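Local coordinates for metallo-beta-lactamase family protein (Thermus thermophilus, PDB 2ZO4), which probably acts as a zinc-dependent hydrolase, holding two metal ions in a metallo-beta-lactamase fold, at residues Asp37-Gly41 against Pro73-Ser79; Phe90-Phe96 against Pro147-Asp152; Leu116-Thr122 against Phe289-Leu293; Val165-Pro169 against Ser217-Leu221. All coordinates share one frame; numbering follows the deposited sequence.

Contact 1 (Asp37-Gly41 against Pro73-Ser79). With ZN (zinc ion), chain C.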
loop_
_atom_site.group_PDB
_atom_site.type_symbol
_atom_site.label_atom_id
_atom_site.label_comp_id
_atom_site.label_asym_id
_atom_site.label_seq_id
_atom_site.Cartn_x
_atom_site.Cartn_y
_atom_site.Cartn_z
ATOM N N ASP A 37 1.812 -11.105 -0.027
ATOM C CA ASP A 37 1.084 -10.483 1.094
ATOM C C ASP A 37 0.497 -11.513 2.078
ATOM O O ASP A 37 0.379 -12.696 1.747
ATOM C CB ASP A 37 0.056 -9.456 0.595
ATOM C CG ASP A 37 0.716 -8.277 -0.115
ATOM O OD1 ASP A 37 1.918 -8.031 0.137
ATOM O OD2 ASP A 37 0.043 -7.596 -0.921
ATOM N N THR A 38 0.163 -11.067 3.291
ATOM C CA THR A 38 -0.029 -11.994 4.418
ATOM C C THR A 38 -1.210 -11.701 5.345
ATOM O O THR A 38 -1.395 -12.411 6.333
ATOM C CB THR A 38 1.229 -12.051 5.330
ATOM O OG1 THR A 38 1.480 -10.754 5.889
ATOM C CG2 THR A 38 2.445 -12.524 4.566
ATOM N N ALA A 39 -1.998 -10.673 5.035
ATOM C CA ALA A 39 -3.022 -10.163 5.957
ATOM C C ALA A 39 -2.407 -9.786 7.310
ATOM O O ALA A 39 -1.293 -9.260 7.361
ATOM C CB ALA A 39 -4.178 -11.161 6.116
ATOM N N LEU A 40 -3.116 -10.063 8.402
ATOM C CA LEU A 40 -2.688 -9.604 9.730
ATOM C C LEU A 40 -3.254 -10.467 10.858
ATOM O O LEU A 40 -4.092 -11.341 10.624
ATOM C CB LEU A 40 -3.054 -8.124 9.939
ATOM C CG LEU A 40 -4.498 -7.710 10.250
ATOM C CD1 LEU A 40 -4.550 -6.216 10.522
ATOM C CD2 LEU A 40 -5.473 -8.091 9.135
ATOM N N GLY A 41 -2.791 -10.198 12.079
ATOM C CA GLY A 41 -3.079 -11.044 13.233
ATOM C C GLY A 41 -4.398 -10.768 13.919
ATOM O O GLY A 41 -4.432 -10.204 15.011
ATOM N N PRO A 73 -0.616 -2.724 7.293
ATOM C CA PRO A 73 -0.908 -3.867 8.165
ATOM C C PRO A 73 -1.659 -5.013 7.478
ATOM O O PRO A 73 -1.398 -6.175 7.773
ATOM C CB PRO A 73 -1.767 -3.253 9.282
ATOM C CG PRO A 73 -2.267 -1.955 8.728
ATOM C CD PRO A 73 -1.190 -1.472 7.820
ATOM N N ASP A 74 -2.567 -4.680 6.563
ATOM C CA ASP A 74 -3.347 -5.677 5.818
ATOM C C ASP A 74 -2.534 -6.537 4.835
ATOM O O ASP A 74 -3.043 -7.527 4.309
ATOM C CB ASP A 74 -4.543 -5.013 5.112
ATOM C CG ASP A 74 -4.145 -3.824 4.242
ATOM O OD1 ASP A 74 -3.252 -3.037 4.638
ATOM O OD2 ASP A 74 -4.745 -3.669 3.156
ATOM N N HIS A 75 -1.282 -6.163 4.594
ATOM C CA HIS A 75 -0.402 -6.899 3.679
ATOM C C HIS A 75 0.810 -7.475 4.418
ATOM O O HIS A 75 1.331 -8.530 4.063
ATOM C CB HIS A 75 0.064 -5.977 2.542
ATOM C CG HIS A 75 -1.059 -5.403 1.730
ATOM N ND1 HIS A 75 -1.421 -5.900 0.496
ATOM C CD2 HIS A 75 -1.902 -4.374 1.979
ATOM C CE1 HIS A 75 -2.439 -5.207 0.022
ATOM N NE2 HIS A 75 -2.751 -4.274 0.903
ATOM N N TYR A 76 1.214 -6.783 5.477
ATOM C CA TYR A 76 2.493 -6.991 6.152
ATOM C C TYR A 76 2.324 -7.662 7.523
ATOM O O TYR A 76 3.292 -8.178 8.089
ATOM C CB TYR A 76 3.142 -5.613 6.266
ATOM C CG TYR A 76 4.360 -5.402 7.146
ATOM C CD1 TYR A 76 5.622 -5.227 6.585
ATOM C CD2 TYR A 76 4.234 -5.264 8.528
ATOM C CE1 TYR A 76 6.740 -4.975 7.386
ATOM C CE2 TYR A 76 5.341 -5.027 9.334
ATOM C CZ TYR A 76 6.586 -4.878 8.760
ATOM O OH TYR A 76 7.671 -4.627 9.566
ATOM N N GLY A 77 1.090 -7.670 8.028
ATOM C CA GLY A 77 0.790 -8.065 9.411
ATOM C C GLY A 77 1.225 -9.447 9.876
ATOM O O GLY A 77 1.655 -9.606 11.015
ATOM N N LEU A 78 1.110 -10.451 9.013
ATOM C CA LEU A 78 1.525 -11.809 9.380
ATOM C C LEU A 78 2.925 -12.222 8.907
ATOM O O LEU A 78 3.342 -13.362 9.135
ATOM C CB LEU A 78 0.482 -12.848 8.947
ATOM C CG LEU A 78 -0.822 -12.936 9.753
ATOM C CD1 LEU A 78 -1.722 -14.031 9.195
ATOM C CD2 LEU A 78 -0.553 -13.175 11.237
ATOM N N SER A 79 3.650 -11.306 8.267
ATOM C CA SER A 79 4.968 -11.625 7.700
ATOM C C SER A 79 5.965 -12.156 8.737
ATOM O O SER A 79 6.722 -13.085 8.455
ATOM C CB SER A 79 5.552 -10.432 6.939
ATOM O OG SER A 79 5.701 -9.293 7.768
HETATM ZN ZN ZN C . -4.143 -2.775 1.102
HETATM O O HOH W 1 -3.422 -1.332 2.256
#
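The ring of H75 meets the carboxylate of D37 almost squarely, the two planes 83° apart. H75 ND1 gives a nearly straight hydrogen bond (163°) to D37 OD2, 2.7 Å long; OD2 lies near the ring plane, whereas ND1 approaches OD2 from above the carboxylate plane. T69 also bonds OD2, so this oxygen is gripped twice. Packing is as close at T38: with OG1 held between the backbone N and the carbonyl carbon (chi1 62°), its hydroxyl and its own N both donate to H75 O from the same face of that carbonyl, each at 2.9 Å. L78 N adds only weak bonds, to T38 OG1 and A39 O, and D74 O takes a CA-H contact from A39 CA at 3.1 Å. At the partly exposed side the side chains meet more loosely, L40 CD1 4.2 Å from P73 CB and L78 CD2 resting against the backbone at G41. The far edge of the H75 ring binds zinc through NE2 at 2.1 Å. D74 OD2 joins it at 2.3 Å, and a water, D190 and H233 complete the site. D37 thus acts in the second shell behind the His-Xaa-His-Xaa-Asp-His metal-binding motif of the metallo-beta-lactamase superfamily.

Contact 2 (Phe90-Phe96 against Pro147-Asp152)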
loop_
_atom_site.group_PDB
_atom_site.type_symbol
_atom_site.label_atom_id
_atom_site.label_comp_id
_atom_site.label_asym_id
_atom_site.label_seq_id
_atom_site.Cartn_x
_atom_site.Cartn_y
_atom_site.Cartn_z
ATOM N N PHE A 90 10.505 -11.067 1.814
ATOM C CA PHE A 90 11.049 -10.081 0.887
ATOM C C PHE A 90 10.221 -8.795 0.915
ATOM O O PHE A 90 8.986 -8.842 0.908
ATOM C CB PHE A 90 11.083 -10.646 -0.537
ATOM C CG PHE A 90 12.115 -11.724 -0.744
ATOM C CD1 PHE A 90 13.405 -11.397 -1.144
ATOM C CD2 PHE A 90 11.792 -13.067 -0.550
ATOM C CE1 PHE A 90 14.364 -12.387 -1.348
ATOM C CE2 PHE A 90 12.738 -14.064 -0.752
ATOM C CZ PHE A 90 14.029 -13.725 -1.151
ATOM N N LEU A 91 10.918 -7.659 0.934
ATOM C CA LEU A 91 10.306 -6.340 1.082
ATOM C C LEU A 91 11.161 -5.345 0.306
ATOM O O LEU A 91 12.387 -5.404 0.399
ATOM C CB LEU A 91 10.316 -5.944 2.562
ATOM C CG LEU A 91 9.179 -5.231 3.305
ATOM C CD1 LEU A 91 9.785 -4.348 4.389
ATOM C CD2 LEU A 91 8.244 -4.418 2.420
ATOM N N HIS A 92 10.542 -4.424 -0.435
ATOM C CA HIS A 92 11.328 -3.434 -1.188
ATOM C C HIS A 92 12.176 -2.547 -0.280
ATOM O O HIS A 92 11.707 -2.084 0.759
ATOM C CB HIS A 92 10.460 -2.566 -2.098
ATOM C CG HIS A 92 11.256 -1.659 -2.983
ATOM N ND1 HIS A 92 11.653 -0.398 -2.593
ATOM C CD2 HIS A 92 11.758 -1.843 -4.227
ATOM C CE1 HIS A 92 12.357 0.159 -3.561
ATOM N NE2 HIS A 92 12.435 -0.697 -4.563
ATOM N N GLU A 93 13.416 -2.312 -0.708
ATOM C CA GLU A 93 14.439 -1.600 0.076
ATOM C C GLU A 93 13.980 -0.259 0.681
ATOM O O GLU A 93 14.363 0.083 1.798
ATOM C CB GLU A 93 15.721 -1.410 -0.763
ATOM C CG GLU A 93 15.525 -0.636 -2.090
ATOM C CD GLU A 93 16.765 -0.618 -2.992
ATOM O OE1 GLU A 93 17.882 -0.895 -2.509
ATOM O OE2 GLU A 93 16.619 -0.322 -4.199
ATOM N N GLU A 94 13.148 0.477 -0.054
ATOM C CA GLU A 94 12.691 1.807 0.358
ATOM C C GLU A 94 11.726 1.800 1.561
ATOM O O GLU A 94 11.501 2.841 2.188
ATOM C CB GLU A 94 12.092 2.543 -0.850
ATOM C CG GLU A 94 11.673 3.991 -0.613
ATOM C CD GLU A 94 12.828 4.987 -0.576
ATOM O OE1 GLU A 94 14.004 4.597 -0.733
ATOM O OE2 GLU A 94 12.544 6.184 -0.391
ATOM N N GLU A 95 11.171 0.634 1.888
ATOM C CA GLU A 95 10.327 0.487 3.077
ATOM C C GLU A 95 11.154 0.435 4.359
ATOM O O GLU A 95 10.665 0.806 5.425
ATOM C CB GLU A 95 9.466 -0.783 3.003
ATOM C CG GLU A 95 8.413 -0.825 1.897
ATOM C CD GLU A 95 7.237 0.112 2.137
ATOM O OE1 GLU A 95 7.436 1.345 2.104
ATOM O OE2 GLU A 95 6.109 -0.386 2.337
ATOM N N PHE A 96 12.399 -0.028 4.244
ATOM C CA PHE A 96 13.219 -0.408 5.405
ATOM C C PHE A 96 13.424 0.694 6.439
ATOM O O PHE A 96 13.244 0.456 7.632
ATOM C CB PHE A 96 14.569 -0.988 4.958
ATOM C CG PHE A 96 14.514 -2.451 4.589
ATOM C CD1 PHE A 96 13.664 -2.903 3.578
ATOM C CD2 PHE A 96 15.333 -3.376 5.239
ATOM C CE1 PHE A 96 13.614 -4.252 3.234
ATOM C CE2 PHE A 96 15.290 -4.726 4.900
ATOM C CZ PHE A 96 14.430 -5.165 3.892
ATOM N N PRO A 147 13.894 -9.254 7.112
ATOM C CA PRO A 147 13.415 -9.232 5.726
ATOM C C PRO A 147 14.555 -8.931 4.754
ATOM O O PRO A 147 15.509 -8.235 5.111
ATOM C CB PRO A 147 12.389 -8.097 5.722
ATOM C CG PRO A 147 12.801 -7.200 6.837
ATOM C CD PRO A 147 13.364 -8.117 7.892
ATOM N N LEU A 148 14.462 -9.480 3.548
ATOM C CA LEU A 148 15.463 -9.242 2.511
ATOM C C LEU A 148 15.004 -8.126 1.573
ATOM O O LEU A 148 13.868 -8.159 1.089
ATOM C CB LEU A 148 15.745 -10.529 1.727
ATOM C CG LEU A 148 16.529 -11.622 2.460
ATOM C CD1 LEU A 148 16.454 -12.932 1.701
ATOM C CD2 LEU A 148 17.989 -11.204 2.658
ATOM N N PRO A 149 15.877 -7.125 1.330
ATOM C CA PRO A 149 15.512 -5.980 0.490
ATOM C C PRO A 149 15.418 -6.300 -1.001
ATOM O O PRO A 149 16.369 -6.823 -1.596
ATOM C CB PRO A 149 16.629 -4.965 0.760
ATOM C CG PRO A 149 17.803 -5.786 1.177
ATOM C CD PRO A 149 17.245 -6.998 1.875
ATOM N N LEU A 150 14.264 -5.984 -1.586
ATOM C CA LEU A 150 14.062 -6.092 -3.025
ATOM C C LEU A 150 14.482 -4.805 -3.721
ATOM O O LEU A 150 14.462 -3.734 -3.125
ATOM C CB LEU A 150 12.598 -6.412 -3.355
ATOM C CG LEU A 150 12.038 -7.754 -2.870
ATOM C CD1 LEU A 150 10.523 -7.801 -3.051
ATOM C CD2 LEU A 150 12.702 -8.915 -3.584
ATOM N N ARG A 151 14.847 -4.929 -4.991
ATOM C CA ARG A 151 15.317 -3.807 -5.788
ATOM C C ARG A 151 14.449 -3.699 -7.043
ATOM O O ARG A 151 13.990 -4.712 -7.569
ATOM C CB ARG A 151 16.774 -4.053 -6.179
ATOM C CG ARG A 151 17.616 -2.809 -6.284
ATOM C CD ARG A 151 19.101 -3.148 -6.362
ATOM N NE ARG A 151 19.663 -3.554 -5.073
ATOM C CZ ARG A 151 20.943 -3.403 -4.733
ATOM N NH1 ARG A 151 21.801 -2.849 -5.580
ATOM N NH2 ARG A 151 21.368 -3.804 -3.544
ATOM N N ASP A 152 14.230 -2.476 -7.521
ATOM C CA ASP A 152 13.470 -2.266 -8.753
ATOM C C ASP A 152 14.135 -2.997 -9.918
ATOM O O ASP A 152 15.357 -2.951 -10.068
ATOM C CB ASP A 152 13.337 -0.771 -9.066
ATOM C CG ASP A 152 12.359 -0.491 -10.205
ATOM O OD1 ASP A 152 11.279 -1.117 -10.246
ATOM O OD2 ASP A 152 12.668 0.368 -11.062
HETATM O O HOH W 2 14.875 -0.102 -6.111
#
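Three backbone hydrogen bonds join F90-H92 to L148-L150 as parallel strands: L91 N to L148 O, L150 N to L91 O at 2.8 Å, and E93 N to L150 O. CA-H groups of F90 and P149 touch L148 O and L91 O respectively. Despite this regular pairing, the short strand axes diverge by 45°.

Apolar contacts form on both faces of the pair. On one, the F90 and L148 side chains run side by side in the same direction, F90 CE1 3.7 Å from L148 CD1, while L150 crosses F90 at about a right angle and brings CD2 to 3.6 Å from F90 CD1. On the other, F96 returns from the turn after the strand, and its CZ reaches 3.9 Å from P147 CG. P149 CB makes an off-centre CH-pi contact with this ring, 4.2 Å from its centroid, and P147 O lies at the ring edge.

Polar contacts gather at the far end. L150 O sits over one face of the ring of H92, whose chi1 of -174° turns it alongside the end of strand 148-150; W167 also stacks on H92. One water bridges H92 NE2, E93 OE2 at 2.6 Å and D152 N. E93 OE1 and R151 NE carry opposite charges 4.1 Å apart, beyond a salt bridge, the oxygen well out of the guanidinium plane. D152 OD1 bonds W167 N. Strand 148-150 is an outermost strand of the six-stranded sheet in the alpha-beta/beta-alpha sandwich of the metallo-beta-lactamase fold.

Contact 3 (Leu116-Thr122 against Phe289-Leu293)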
loop_
_atom_site.group_PDB
_atom_site.type_symbol
_atom_site.label_atom_id
_atom_site.label_comp_id
_atom_site.label_asym_id
_atom_site.label_seq_id
_atom_site.Cartn_x
_atom_site.Cartn_y
_atom_site.Cartn_z
ATOM N N LEU A 116 2.450 16.055 13.331
ATOM C CA LEU A 116 1.930 16.265 11.980
ATOM C C LEU A 116 0.415 16.468 11.987
ATOM O O LEU A 116 -0.100 17.338 11.285
ATOM C CB LEU A 116 2.319 15.105 11.055
ATOM C CG LEU A 116 2.267 15.337 9.537
ATOM C CD1 LEU A 116 3.215 16.450 9.096
ATOM C CD2 LEU A 116 2.577 14.048 8.790
ATOM N N PHE A 117 -0.289 15.663 12.783
ATOM C CA PHE A 117 -1.728 15.828 12.978
ATOM C C PHE A 117 -2.036 17.183 13.616
ATOM O O PHE A 117 -2.849 17.950 13.098
ATOM C CB PHE A 117 -2.300 14.696 13.846
ATOM C CG PHE A 117 -2.447 13.381 13.127
ATOM C CD1 PHE A 117 -3.436 13.201 12.165
ATOM C CD2 PHE A 117 -1.615 12.313 13.435
ATOM C CE1 PHE A 117 -3.581 11.984 11.508
ATOM C CE2 PHE A 117 -1.746 11.089 12.783
ATOM C CZ PHE A 117 -2.731 10.923 11.817
ATOM N N LEU A 118 -1.355 17.468 14.725
ATOM C CA LEU A 118 -1.609 18.654 15.548
ATOM C C LEU A 118 -1.304 19.976 14.842
ATOM O O LEU A 118 -2.084 20.925 14.934
ATOM C CB LEU A 118 -0.805 18.571 16.850
ATOM N N ASP A 119 -0.168 20.029 14.150
ATOM C CA ASP A 119 0.239 21.217 13.397
ATOM C C ASP A 119 -0.701 21.521 12.239
ATOM O O ASP A 119 -0.818 22.674 11.815
ATOM C CB ASP A 119 1.666 21.058 12.870
ATOM C CG ASP A 119 2.701 21.040 13.979
ATOM O OD1 ASP A 119 2.426 21.579 15.073
ATOM O OD2 ASP A 119 3.798 20.492 13.753
ATOM N N HIS A 120 -1.362 20.482 11.734
ATOM C CA HIS A 120 -2.306 20.618 10.632
ATOM C C HIS A 120 -3.771 20.608 11.094
ATOM O O HIS A 120 -4.672 20.245 10.335
ATOM C CB HIS A 120 -2.030 19.560 9.558
ATOM C CG HIS A 120 -0.752 19.785 8.811
ATOM N ND1 HIS A 120 -0.634 20.718 7.803
ATOM C CD2 HIS A 120 0.464 19.200 8.927
ATOM C CE1 HIS A 120 0.600 20.697 7.330
ATOM N NE2 HIS A 120 1.286 19.786 7.998
ATOM N N GLY A 121 -3.989 21.008 12.346
ATOM C CA GLY A 121 -5.324 21.343 12.847
ATOM C C GLY A 121 -6.196 20.223 13.384
ATOM O O GLY A 121 -7.395 20.427 13.593
ATOM N N THR A 122 -5.612 19.045 13.608
ATOM C CA THR A 122 -6.358 17.925 14.190
ATOM C C THR A 122 -6.626 18.191 15.676
ATOM O O THR A 122 -5.690 18.461 16.436
ATOM C CB THR A 122 -5.627 16.564 14.009
ATOM O OG1 THR A 122 -5.333 16.354 12.622
ATOM C CG2 THR A 122 -6.487 15.400 14.518
ATOM N N PHE A 289 -7.226 12.492 6.158
ATOM C CA PHE A 289 -6.261 13.521 6.550
ATOM C C PHE A 289 -4.929 13.419 5.796
ATOM O O PHE A 289 -4.444 14.413 5.257
ATOM C CB PHE A 289 -6.000 13.480 8.059
ATOM C CG PHE A 289 -4.845 14.349 8.511
ATOM C CD1 PHE A 289 -5.048 15.684 8.836
ATOM C CD2 PHE A 289 -3.558 13.827 8.614
ATOM C CE1 PHE A 289 -3.987 16.487 9.259
ATOM C CE2 PHE A 289 -2.490 14.623 9.024
ATOM C CZ PHE A 289 -2.709 15.955 9.350
ATOM N N ALA A 290 -4.343 12.222 5.787
ATOM C CA ALA A 290 -3.041 11.997 5.158
ATOM C C ALA A 290 -3.082 12.184 3.641
ATOM O O ALA A 290 -2.128 12.700 3.059
ATOM C CB ALA A 290 -2.496 10.622 5.522
ATOM N N GLU A 291 -4.187 11.763 3.021
ATOM C CA GLU A 291 -4.428 11.966 1.587
ATOM C C GLU A 291 -4.555 13.446 1.250
ATOM O O GLU A 291 -3.972 13.922 0.273
ATOM C CB GLU A 291 -5.695 11.230 1.136
ATOM C CG GLU A 291 -5.456 9.899 0.419
ATOM C CD GLU A 291 -5.871 9.903 -1.057
ATOM O OE1 GLU A 291 -6.165 10.983 -1.615
ATOM O OE2 GLU A 291 -5.907 8.813 -1.662
ATOM N N THR A 292 -5.331 14.161 2.061
ATOM C CA THR A 292 -5.529 15.603 1.894
ATOM C C THR A 292 -4.205 16.359 2.036
ATOM O O THR A 292 -3.926 17.275 1.263
ATOM C CB THR A 292 -6.578 16.147 2.889
ATOM O OG1 THR A 292 -7.791 15.393 2.755
ATOM C CG2 THR A 292 -6.872 17.620 2.627
ATOM N N LEU A 293 -3.398 15.952 3.013
ATOM C CA LEU A 293 -2.081 16.538 3.233
ATOM C C LEU A 293 -1.143 16.309 2.044
ATOM O O LEU A 293 -0.420 17.219 1.639
ATOM C CB LEU A 293 -1.463 16.002 4.532
ATOM C CG LEU A 293 -0.102 16.553 4.978
ATOM C CD1 LEU A 293 -0.070 18.081 4.961
ATOM C CD2 LEU A 293 0.233 16.028 6.360
#
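The rings of F117 and F289 form an offset stack, centroids 4.8 Å apart and planes inclined by 30°. F117 slides its CD1-CE1 side over one face of F289, so that F117 CE1 lies 3.4 Å from F289 CD2. F289 reaches across because its chi1 of 170° swings CG away from the backbone N, which carries the ring out from helix 286-301 into the end of helix 110-119. Other groups ring its rim: L116 O lies near the ring plane, 3.5 Å from F289 CZ, H120 CB is also at the edge, and T122 OG1 comes obliquely to 3.6 Å from F289 CE1.

This places a helix of the C-terminal region, whose family belongs to the helix-turn-helix clan, against the metallo-beta-lactamase domain. The first helix ends here in a Schellman motif, with G121 at positive phi, T122 N bonded to F117 O and G121 N to L118 O. T122 OG1 donates to F117 O as well, at 3.0 Å, from the same face of the carbonyl as T122 N, which fixes the hydroxyl beside the F289 rim.

One turn on from F289, L293 divides its two methyls. CD1 makes a CH-pi contact over a face of the H120 imidazole, 3.8 Å from the ring centroid and 18° off the normal. CD2 meets the branch point of L116, 3.8 Å from L116 CG. H120 stacks on Y312 too, and W269 of helix 268-275 touches the side chain of T122.

Contact 4 (Val165-Pro169 against Ser217-Leu221)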
loop_
_atom_site.group_PDB
_atom_site.type_symbol
_atom_site.label_atom_id
_atom_site.label_comp_id
_atom_site.label_asym_id
_atom_site.label_seq_id
_atom_site.Cartn_x
_atom_site.Cartn_y
_atom_site.Cartn_z
ATOM N N VAL A 165 10.164 -7.389 -10.220
ATOM C CA VAL A 165 9.875 -6.420 -9.163
ATOM C C VAL A 165 9.763 -5.008 -9.743
ATOM O O VAL A 165 10.712 -4.486 -10.339
ATOM C CB VAL A 165 10.931 -6.470 -8.027
ATOM C CG1 VAL A 165 10.598 -5.455 -6.915
ATOM C CG2 VAL A 165 11.009 -7.871 -7.445
ATOM N N LEU A 166 8.591 -4.402 -9.573
ATOM C CA LEU A 166 8.358 -3.041 -10.048
ATOM C C LEU A 166 8.126 -2.112 -8.874
ATOM O O LEU A 166 7.064 -2.142 -8.256
ATOM C CB LEU A 166 7.160 -2.979 -10.998
ATOM C CG LEU A 166 7.044 -3.962 -12.164
ATOM C CD1 LEU A 166 5.713 -3.739 -12.852
ATOM C CD2 LEU A 166 8.202 -3.815 -13.159
ATOM N N TRP A 167 9.133 -1.299 -8.567
ATOM C CA TRP A 167 9.023 -0.283 -7.533
ATOM C C TRP A 167 8.008 0.752 -7.988
ATOM O O TRP A 167 8.173 1.396 -9.034
ATOM C CB TRP A 167 10.383 0.361 -7.258
ATOM C CG TRP A 167 10.387 1.423 -6.188
ATOM C CD1 TRP A 167 9.688 1.415 -5.012
ATOM C CD2 TRP A 167 11.155 2.634 -6.188
ATOM N NE1 TRP A 167 9.966 2.552 -4.286
ATOM C CE2 TRP A 167 10.864 3.316 -4.984
ATOM C CE3 TRP A 167 12.064 3.208 -7.090
ATOM C CZ2 TRP A 167 11.447 4.548 -4.657
ATOM C CZ3 TRP A 167 12.641 4.440 -6.768
ATOM C CH2 TRP A 167 12.328 5.094 -5.562
ATOM N N THR A 168 6.938 0.870 -7.210
ATOM C CA THR A 168 5.822 1.757 -7.524
ATOM C C THR A 168 5.466 2.609 -6.297
ATOM O O THR A 168 4.429 2.383 -5.656
ATOM C CB THR A 168 4.594 0.958 -8.016
ATOM O OG1 THR A 168 4.518 -0.287 -7.309
ATOM C CG2 THR A 168 4.697 0.675 -9.524
ATOM N N PRO A 169 6.330 3.594 -5.965
ATOM C CA PRO A 169 6.122 4.442 -4.793
ATOM C C PRO A 169 4.899 5.350 -4.946
ATOM O O PRO A 169 4.467 5.618 -6.069
ATOM C CB PRO A 169 7.403 5.280 -4.739
ATOM C CG PRO A 169 7.873 5.328 -6.158
ATOM C CD PRO A 169 7.548 3.978 -6.704
ATOM N N SER A 217 4.129 6.479 -10.888
ATOM C CA SER A 217 3.937 5.027 -10.814
ATOM C C SER A 217 2.788 4.571 -11.712
ATOM O O SER A 217 2.899 3.555 -12.390
ATOM C CB SER A 217 3.708 4.579 -9.369
ATOM O OG SER A 217 4.867 4.806 -8.589
ATOM N N LEU A 218 1.699 5.339 -11.715
ATOM C CA LEU A 218 0.565 5.101 -12.615
ATOM C C LEU A 218 0.985 5.172 -14.082
ATOM O O LEU A 218 0.543 4.355 -14.887
ATOM C CB LEU A 218 -0.565 6.103 -12.355
ATOM C CG LEU A 218 -1.258 6.168 -10.991
ATOM C CD1 LEU A 218 -2.242 7.330 -10.973
ATOM C CD2 LEU A 218 -1.956 4.856 -10.635
ATOM N N ASP A 219 1.828 6.149 -14.418
ATOM C CA ASP A 219 2.407 6.269 -15.760
ATOM C C ASP A 219 3.185 5.014 -16.136
ATOM O O ASP A 219 3.014 4.479 -17.232
ATOM C CB ASP A 219 3.343 7.480 -15.842
ATOM C CG ASP A 219 2.613 8.783 -16.120
ATOM O OD1 ASP A 219 1.702 8.809 -16.978
ATOM O OD2 ASP A 219 2.967 9.800 -15.482
ATOM N N ARG A 220 4.038 4.555 -15.216
ATOM C CA ARG A 220 4.864 3.361 -15.406
ATOM C C ARG A 220 3.991 2.134 -15.677
ATOM O O ARG A 220 4.240 1.394 -16.627
ATOM C CB ARG A 220 5.760 3.137 -14.179
ATOM C CG ARG A 220 6.977 2.241 -14.407
ATOM C CD ARG A 220 6.836 0.884 -13.715
ATOM N NE ARG A 220 8.044 0.069 -13.861
ATOM C CZ ARG A 220 9.049 0.022 -12.986
ATOM N NH1 ARG A 220 9.014 0.738 -11.867
ATOM N NH2 ARG A 220 10.099 -0.755 -13.228
ATOM N N LEU A 221 2.961 1.944 -14.854
ATOM C CA LEU A 221 2.013 0.838 -15.024
ATOM C C LEU A 221 1.176 0.960 -16.297
ATOM O O LEU A 221 0.851 -0.049 -16.918
ATOM C CB LEU A 221 1.094 0.702 -13.804
ATOM C CG LEU A 221 1.750 0.400 -12.452
ATOM C CD1 LEU A 221 0.686 0.280 -11.359
ATOM C CD2 LEU A 221 2.625 -0.856 -12.512
#
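R220 lays its guanidinium against L166 where strand 161-167 of the five-stranded sheet meets helix 210-222, one of the outer helices of the metallo-beta-lactamase sandwich. Its chain leaves the helix extended at chi1 (-160°) and bends at chi2 (-109°), bringing the flat group over the strand. L166 CB sits above the centre of one guanidinium face, 4.1 Å from the plane, and L166 CD2 lies over the same group at 3.6 Å from R220 NH2. R220 NH1 comes to 3.0 Å from W167 O at the guanidinium edge, but at an angle too poor for a hydrogen bond; NH2 has its salt bridge to D152. T168 splits its branches: OG1 turns to H175 ND1, while CG2 faces the helix and packs 3.9 Å from L221 CD2. L166 CD1 reaches L221 CD2 more loosely. The chain then runs on toward the zinc ligand H171; before it, at P169, S217 meets the backbone. S217 OG, set beside its own backbone N (chi1 -65°), lies 2.7 Å from P169 O and also within reach of D213 O, so which carbonyl receives its proton is unsettled; P169 CD lies 3.4 Å from S217 OG.

Overall arrangement
From the N terminus, contact 1 closes first, bringing the loop after strand 32-36 back onto the metal-binding helix 73-76. Contact 2 follows in series, pairing strands 88-92 and 148-150 and closing a loop that contains helix 110-119. That helix opens contact 3, which therefore crosses contact 2 and closes only at helix 286-301, tying the C-terminal region to the metallo-beta-lactamase domain. Contact 4 is nested within this long loop and joins the second sheet to helix 210-222. Contacts 2 and 4 touch directly, so the two sheets are linked there. Contacts 1 and 4 lie on opposite sides of the chain's centre, their centres about 22 Å apart.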